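PDB 3VTH: hydrogenase maturation factor from Thermoanaerobacter tengcongensis, which probably transfers the carbamoyl group of carbamoyl phosphate, with ATP, to the C-terminal cysteine of HypE during maturation of [NiFe]-hydrogenases. Local coordinates for residues F25-Y36 and A62-P72. Numbering follows the deposited sequence. Where two conformers were deposited one is given.
Sequences FRPFVFNIAQKY and AFIREIKENPP. With PO4 (phosphate ion), chain E.
Ala62 opens the contact by setting its methyl over one face of the Tyr36 ring, a CH-pi contact with CB 3.9 Å from the ring centroid; so small a side chain lets the broad ring settle close to the helix backbone. Phe63 then reaches across to helix 25-35. Its ring, swung opposite the backbone N (chi1 171°), runs in between Val29, Ile32 and Ala33, where Ile32 CD1 lies 3.6 Å from Phe63 CD2 and Val29 CG1 meets CZ at the ring edge. One turn on, Glu66 suits the solvent-facing border: its CG packs against Tyr36 OH, and its OE1 stands 4.5 Å from Lys35 NZ, a loose charge pairing. Ile67 fills the middle with its two branches, CG1 against Ile32 CD1 at 3.7 Å and Phe28 CE1, CG2 at the edge of the Phe25 ring. Past the helix end, the rigid Pro72 lays CD squarely over that ring's face, 3.7 Å from its centroid, and 3.9 Å from Phe28 CD1. An alanine in place of Phe25 would probably leave Pro72 CD and Ile67 CG2 without the ring they pack on. Arg26, the predicted catalytic arginine, gives phosphate O4 a 2.8 Å bond from NE. Two helices roughly antiparallel (145°) on one sheet, with phosphate held by backbone N-H groups of Gly22 to Arg26 at a helix start, are characteristic of the acylphosphatase fold.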
loop_
_atom_site.group_PDB
_atom_site.type_symbol
_atom_site.label_atom_id
_atom_site.label_comp_id
_atom_site.label_asym_id
_atom_site.label_seq_id
_atom_site.Cartn_x
_atom_site.Cartn_y
_atom_site.Cartn_z
ATOM N N PHE A 25 -14.291 -20.465 -8.350
ATOM C CA PHE A 25 -13.586 -21.669 -8.773
ATOM C C PHE A 25 -14.454 -22.935 -8.715
ATOM O O PHE A 25 -14.345 -23.800 -9.578
ATOM C CB PHE A 25 -12.297 -21.856 -7.978
ATOM C CG PHE A 25 -11.080 -22.108 -8.831
ATOM C CD1 PHE A 25 -9.891 -21.424 -8.578
ATOM C CD2 PHE A 25 -11.116 -23.034 -9.879
ATOM C CE1 PHE A 25 -8.738 -21.663 -9.351
ATOM C CE2 PHE A 25 -9.972 -23.289 -10.663
ATOM C CZ PHE A 25 -8.786 -22.602 -10.399
ATOM N N ARG A 26 -15.309 -23.049 -7.708
ATOM C CA ARG A 26 -16.206 -24.205 -7.614
ATOM C C ARG A 26 -17.182 -24.281 -8.793
ATOM O O ARG A 26 -17.212 -25.305 -9.468
ATOM C CB ARG A 26 -16.893 -24.292 -6.244
ATOM C CG ARG A 26 -15.915 -24.730 -5.128
ATOM C CD ARG A 26 -16.506 -24.560 -3.750
ATOM N NE ARG A 26 -16.626 -23.139 -3.375
ATOM C CZ ARG A 26 -17.156 -22.699 -2.234
ATOM N NH1 ARG A 26 -17.622 -23.565 -1.323
ATOM N NH2 ARG A 26 -17.204 -21.386 -1.992
ATOM N N PRO A 27 -17.930 -23.190 -9.091
ATOM C CA PRO A 27 -18.797 -23.272 -10.279
ATOM C C PRO A 27 -18.040 -23.458 -11.604
ATOM O O PRO A 27 -18.521 -24.184 -12.472
ATOM C CB PRO A 27 -19.565 -21.933 -10.274
ATOM C CG PRO A 27 -18.839 -21.045 -9.312
ATOM C CD PRO A 27 -18.213 -21.970 -8.299
ATOM N N PHE A 28 -16.882 -22.810 -11.748
ATOM C CA PHE A 28 -16.015 -23.004 -12.907
ATOM C C PHE A 28 -15.665 -24.504 -13.096
ATOM O O PHE A 28 -15.838 -25.056 -14.176
ATOM C CB PHE A 28 -14.741 -22.146 -12.749
ATOM C CG PHE A 28 -13.711 -22.355 -13.835
ATOM C CD1 PHE A 28 -12.476 -22.902 -13.534
ATOM C CD2 PHE A 28 -13.984 -22.008 -15.153
ATOM C CE1 PHE A 28 -11.511 -23.105 -14.530
ATOM C CE2 PHE A 28 -13.026 -22.209 -16.159
ATOM C CZ PHE A 28 -11.782 -22.751 -15.836
ATOM N N VAL A 29 -15.211 -25.156 -12.032
ATOM C CA VAL A 29 -14.817 -26.572 -12.114
ATOM C C VAL A 29 -16.019 -27.435 -12.450
ATOM O O VAL A 29 -15.926 -28.334 -13.284
ATOM C CB VAL A 29 -14.106 -27.027 -10.807
ATOM C CG1 VAL A 29 -14.073 -28.560 -10.654
ATOM C CG2 VAL A 29 -12.681 -26.440 -10.773
ATOM N N PHE A 30 -17.151 -27.148 -11.818
ATOM C CA PHE A 30 -18.366 -27.897 -12.103
ATOM C C PHE A 30 -18.672 -27.872 -13.598
ATOM O O PHE A 30 -18.977 -28.904 -14.213
ATOM C CB PHE A 30 -19.554 -27.329 -11.315
ATOM C CG PHE A 30 -20.853 -28.033 -11.601
ATOM C CD1 PHE A 30 -21.667 -27.617 -12.648
ATOM C CD2 PHE A 30 -21.264 -29.113 -10.814
ATOM C CE1 PHE A 30 -22.890 -28.279 -12.927
ATOM C CE2 PHE A 30 -22.478 -29.785 -11.080
ATOM C CZ PHE A 30 -23.292 -29.371 -12.132
ATOM N N ASN A 31 -18.592 -26.677 -14.164
ATOM C CA ASN A 31 -19.001 -26.489 -15.545
ATOM C C ASN A 31 -18.035 -27.147 -16.530
ATOM O O ASN A 31 -18.482 -27.780 -17.481
ATOM C CB ASN A 31 -19.249 -25.003 -15.848
ATOM C CG ASN A 31 -20.518 -24.469 -15.170
ATOM O OD1 ASN A 31 -20.477 -23.477 -14.428
ATOM N ND2 ASN A 31 -21.647 -25.128 -15.416
ATOM N N ILE A 32 -16.730 -27.047 -16.295
ATOM C CA ILE A 32 -15.793 -27.720 -17.195
ATOM C C ILE A 32 -15.777 -29.250 -16.964
ATOM O O ILE A 32 -15.609 -30.027 -17.912
ATOM C CB ILE A 32 -14.377 -27.067 -17.213
ATOM C CG1 ILE A 32 -13.724 -27.080 -15.832
ATOM C CG2 ILE A 32 -14.466 -25.605 -17.717
ATOM C CD1 ILE A 32 -12.210 -26.870 -15.877
ATOM N N ALA A 33 -16.033 -29.689 -15.732
ATOM C CA ALA A 33 -16.168 -31.135 -15.478
ATOM C C ALA A 33 -17.346 -31.721 -16.273
ATOM O O ALA A 33 -17.233 -32.804 -16.855
ATOM C CB ALA A 33 -16.335 -31.419 -14.000
ATOM N N GLN A 34 -18.468 -31.000 -16.307
ATOM C CA GLN A 34 -19.626 -31.433 -17.107
ATOM C C GLN A 34 -19.296 -31.427 -18.604
ATOM O O GLN A 34 -19.679 -32.335 -19.344
ATOM C CB GLN A 34 -20.851 -30.555 -16.833
ATOM C CG GLN A 34 -21.237 -30.460 -15.373
ATOM C CD GLN A 34 -22.438 -31.305 -15.009
ATOM O OE1 GLN A 34 -23.547 -31.071 -15.500
ATOM N NE2 GLN A 34 -22.240 -32.262 -14.111
ATOM N N LYS A 35 -18.565 -30.406 -19.030
ATOM C CA LYS A 35 -18.183 -30.232 -20.430
ATOM C C LYS A 35 -17.371 -31.425 -20.923
ATOM O O LYS A 35 -17.555 -31.885 -22.048
ATOM C CB LYS A 35 -17.344 -28.969 -20.575
ATOM C CG LYS A 35 -17.108 -28.511 -21.999
ATOM C CD LYS A 35 -16.125 -27.352 -22.004
ATOM C CE LYS A 35 -15.652 -27.016 -23.422
ATOM N NZ LYS A 35 -14.548 -26.011 -23.332
ATOM N N TYR A 36 -16.469 -31.914 -20.078
ATOM C CA TYR A 36 -15.611 -33.032 -20.443
ATOM C C TYR A 36 -16.098 -34.363 -19.870
ATOM O O TYR A 36 -15.328 -35.313 -19.738
ATOM C CB TYR A 36 -14.156 -32.725 -20.042
ATOM C CG TYR A 36 -13.599 -31.515 -20.762
ATOM C CD1 TYR A 36 -13.431 -31.526 -22.150
ATOM C CD2 TYR A 36 -13.247 -30.363 -20.063
ATOM C CE1 TYR A 36 -12.927 -30.409 -22.827
ATOM C CE2 TYR A 36 -12.747 -29.238 -20.731
ATOM C CZ TYR A 36 -12.590 -29.279 -22.112
ATOM O OH TYR A 36 -12.095 -28.185 -22.773
ATOM N N ALA A 62 -7.800 -32.475 -20.871
ATOM C CA ALA A 62 -8.461 -31.265 -21.372
ATOM C C ALA A 62 -9.016 -30.390 -20.230
ATOM O O ALA A 62 -8.891 -29.167 -20.250
ATOM C CB ALA A 62 -9.562 -31.644 -22.367
ATOM N N PHE A 63 -9.618 -31.032 -19.236
ATOM C CA PHE A 63 -10.077 -30.365 -18.007
ATOM C C PHE A 63 -8.918 -29.638 -17.286
ATOM O O PHE A 63 -9.035 -28.456 -16.925
ATOM C CB PHE A 63 -10.750 -31.428 -17.120
ATOM C CG PHE A 63 -11.093 -30.984 -15.726
ATOM C CD1 PHE A 63 -10.234 -31.251 -14.669
ATOM C CD2 PHE A 63 -12.328 -30.399 -15.452
ATOM C CE1 PHE A 63 -10.572 -30.887 -13.362
ATOM C CE2 PHE A 63 -12.676 -30.041 -14.154
ATOM C CZ PHE A 63 -11.794 -30.278 -13.108
ATOM N N ILE A 64 -7.794 -30.331 -17.105
ATOM C CA ILE A 64 -6.627 -29.733 -16.443
ATOM C C ILE A 64 -6.088 -28.546 -17.253
ATOM O O ILE A 64 -5.763 -27.497 -16.693
ATOM C CB ILE A 64 -5.518 -30.782 -16.182
ATOM C CG1 ILE A 64 -5.967 -31.794 -15.119
ATOM C CG2 ILE A 64 -4.207 -30.111 -15.772
ATOM C CD1 ILE A 64 -4.986 -32.991 -14.941
ATOM N N ARG A 65 -6.014 -28.725 -18.569
ATOM C CA ARG A 65 -5.566 -27.681 -19.491
ATOM C C ARG A 65 -6.463 -26.440 -19.415
ATOM O O ARG A 65 -5.961 -25.317 -19.445
ATOM C CB ARG A 65 -5.538 -28.230 -20.915
ATOM C CG ARG A 65 -4.684 -27.460 -21.897
ATOM C CD ARG A 65 -4.455 -28.281 -23.193
ATOM N NE ARG A 65 -5.714 -28.581 -23.883
ATOM C CZ ARG A 65 -6.186 -29.805 -24.145
ATOM N NH1 ARG A 65 -5.505 -30.903 -23.804
ATOM N NH2 ARG A 65 -7.348 -29.930 -24.780
ATOM N N GLU A 66 -7.779 -26.639 -19.316
ATOM C CA GLU A 66 -8.703 -25.503 -19.153
ATOM C C GLU A 66 -8.430 -24.730 -17.869
ATOM O O GLU A 66 -8.421 -23.501 -17.877
ATOM C CB GLU A 66 -10.167 -25.931 -19.208
ATOM C CG GLU A 66 -10.833 -25.725 -20.565
ATOM C CD GLU A 66 -11.359 -24.308 -20.743
ATOM O OE1 GLU A 66 -12.309 -23.931 -20.025
ATOM O OE2 GLU A 66 -10.826 -23.573 -21.607
ATOM N N ILE A 67 -8.200 -25.451 -16.776
ATOM C CA ILE A 67 -7.865 -24.801 -15.513
ATOM C C ILE A 67 -6.580 -23.981 -15.653
ATOM O O ILE A 67 -6.546 -22.816 -15.258
ATOM C CB ILE A 67 -7.730 -25.797 -14.355
ATOM C CG1 ILE A 67 -9.088 -26.413 -14.019
ATOM C CG2 ILE A 67 -7.169 -25.080 -13.122
ATOM C CD1 ILE A 67 -9.026 -27.594 -13.064
ATOM N N LYS A 68 -5.541 -24.583 -16.232
ATOM C CA LYS A 68 -4.251 -23.914 -16.407
ATOM C C LYS A 68 -4.352 -22.729 -17.370
ATOM O O LYS A 68 -3.713 -21.702 -17.148
ATOM C CB LYS A 68 -3.165 -24.905 -16.875
ATOM C CG LYS A 68 -2.884 -26.050 -15.871
ATOM C CD LYS A 68 -1.902 -27.074 -16.419
ATOM C CE LYS A 68 -1.293 -27.923 -15.308
ATOM N NZ LYS A 68 -0.401 -29.002 -15.848
ATOM N N GLU A 69 -5.159 -22.867 -18.423
ATOM C CA GLU A 69 -5.230 -21.861 -19.495
ATOM C C GLU A 69 -6.163 -20.685 -19.223
ATOM O O GLU A 69 -5.832 -19.545 -19.557
ATOM C CB GLU A 69 -5.604 -22.500 -20.832
ATOM C CG GLU A 69 -4.413 -23.018 -21.612
ATOM C CD GLU A 69 -4.812 -23.843 -22.828
ATOM O OE1 GLU A 69 -5.976 -23.746 -23.284
ATOM O OE2 GLU A 69 -3.951 -24.593 -23.328
ATOM N N ASN A 70 -7.349 -20.950 -18.682
ATOM C CA ASN A 70 -8.220 -19.829 -18.305
ATOM C C ASN A 70 -8.895 -19.995 -16.964
ATOM O O ASN A 70 -10.105 -20.214 -16.888
ATOM C CB ASN A 70 -9.194 -19.402 -19.413
ATOM C CG ASN A 70 -10.008 -20.524 -19.930
ATOM O OD1 ASN A 70 -9.600 -21.222 -20.867
ATOM N ND2 ASN A 70 -11.199 -20.699 -19.357
ATOM N N PRO A 71 -8.093 -19.892 -15.895
ATOM C CA PRO A 71 -8.629 -19.944 -14.559
ATOM C C PRO A 71 -9.513 -18.717 -14.310
ATOM O O PRO A 71 -9.476 -17.756 -15.081
ATOM C CB PRO A 71 -7.368 -19.886 -13.684
ATOM C CG PRO A 71 -6.401 -19.127 -14.474
ATOM C CD PRO A 71 -6.665 -19.511 -15.900
ATOM N N PRO A 72 -10.301 -18.742 -13.233
ATOM C CA PRO A 72 -11.167 -17.595 -12.961
ATOM C C PRO A 72 -10.364 -16.295 -12.865
ATOM O O PRO A 72 -9.191 -16.315 -12.469
ATOM C CB PRO A 72 -11.797 -17.955 -11.612
ATOM C CG PRO A 72 -11.776 -19.519 -11.608
ATOM C CD PRO A 72 -10.443 -19.809 -12.226
HETATM P P PO4 E . -15.375 -20.030 -4.881
HETATM O O1 PO4 E . -16.110 -18.755 -5.190
HETATM O O2 PO4 E . -14.037 -20.047 -5.577
HETATM O O3 PO4 E . -15.130 -20.089 -3.399
HETATM O O4 PO4 E . -16.194 -21.221 -5.341
#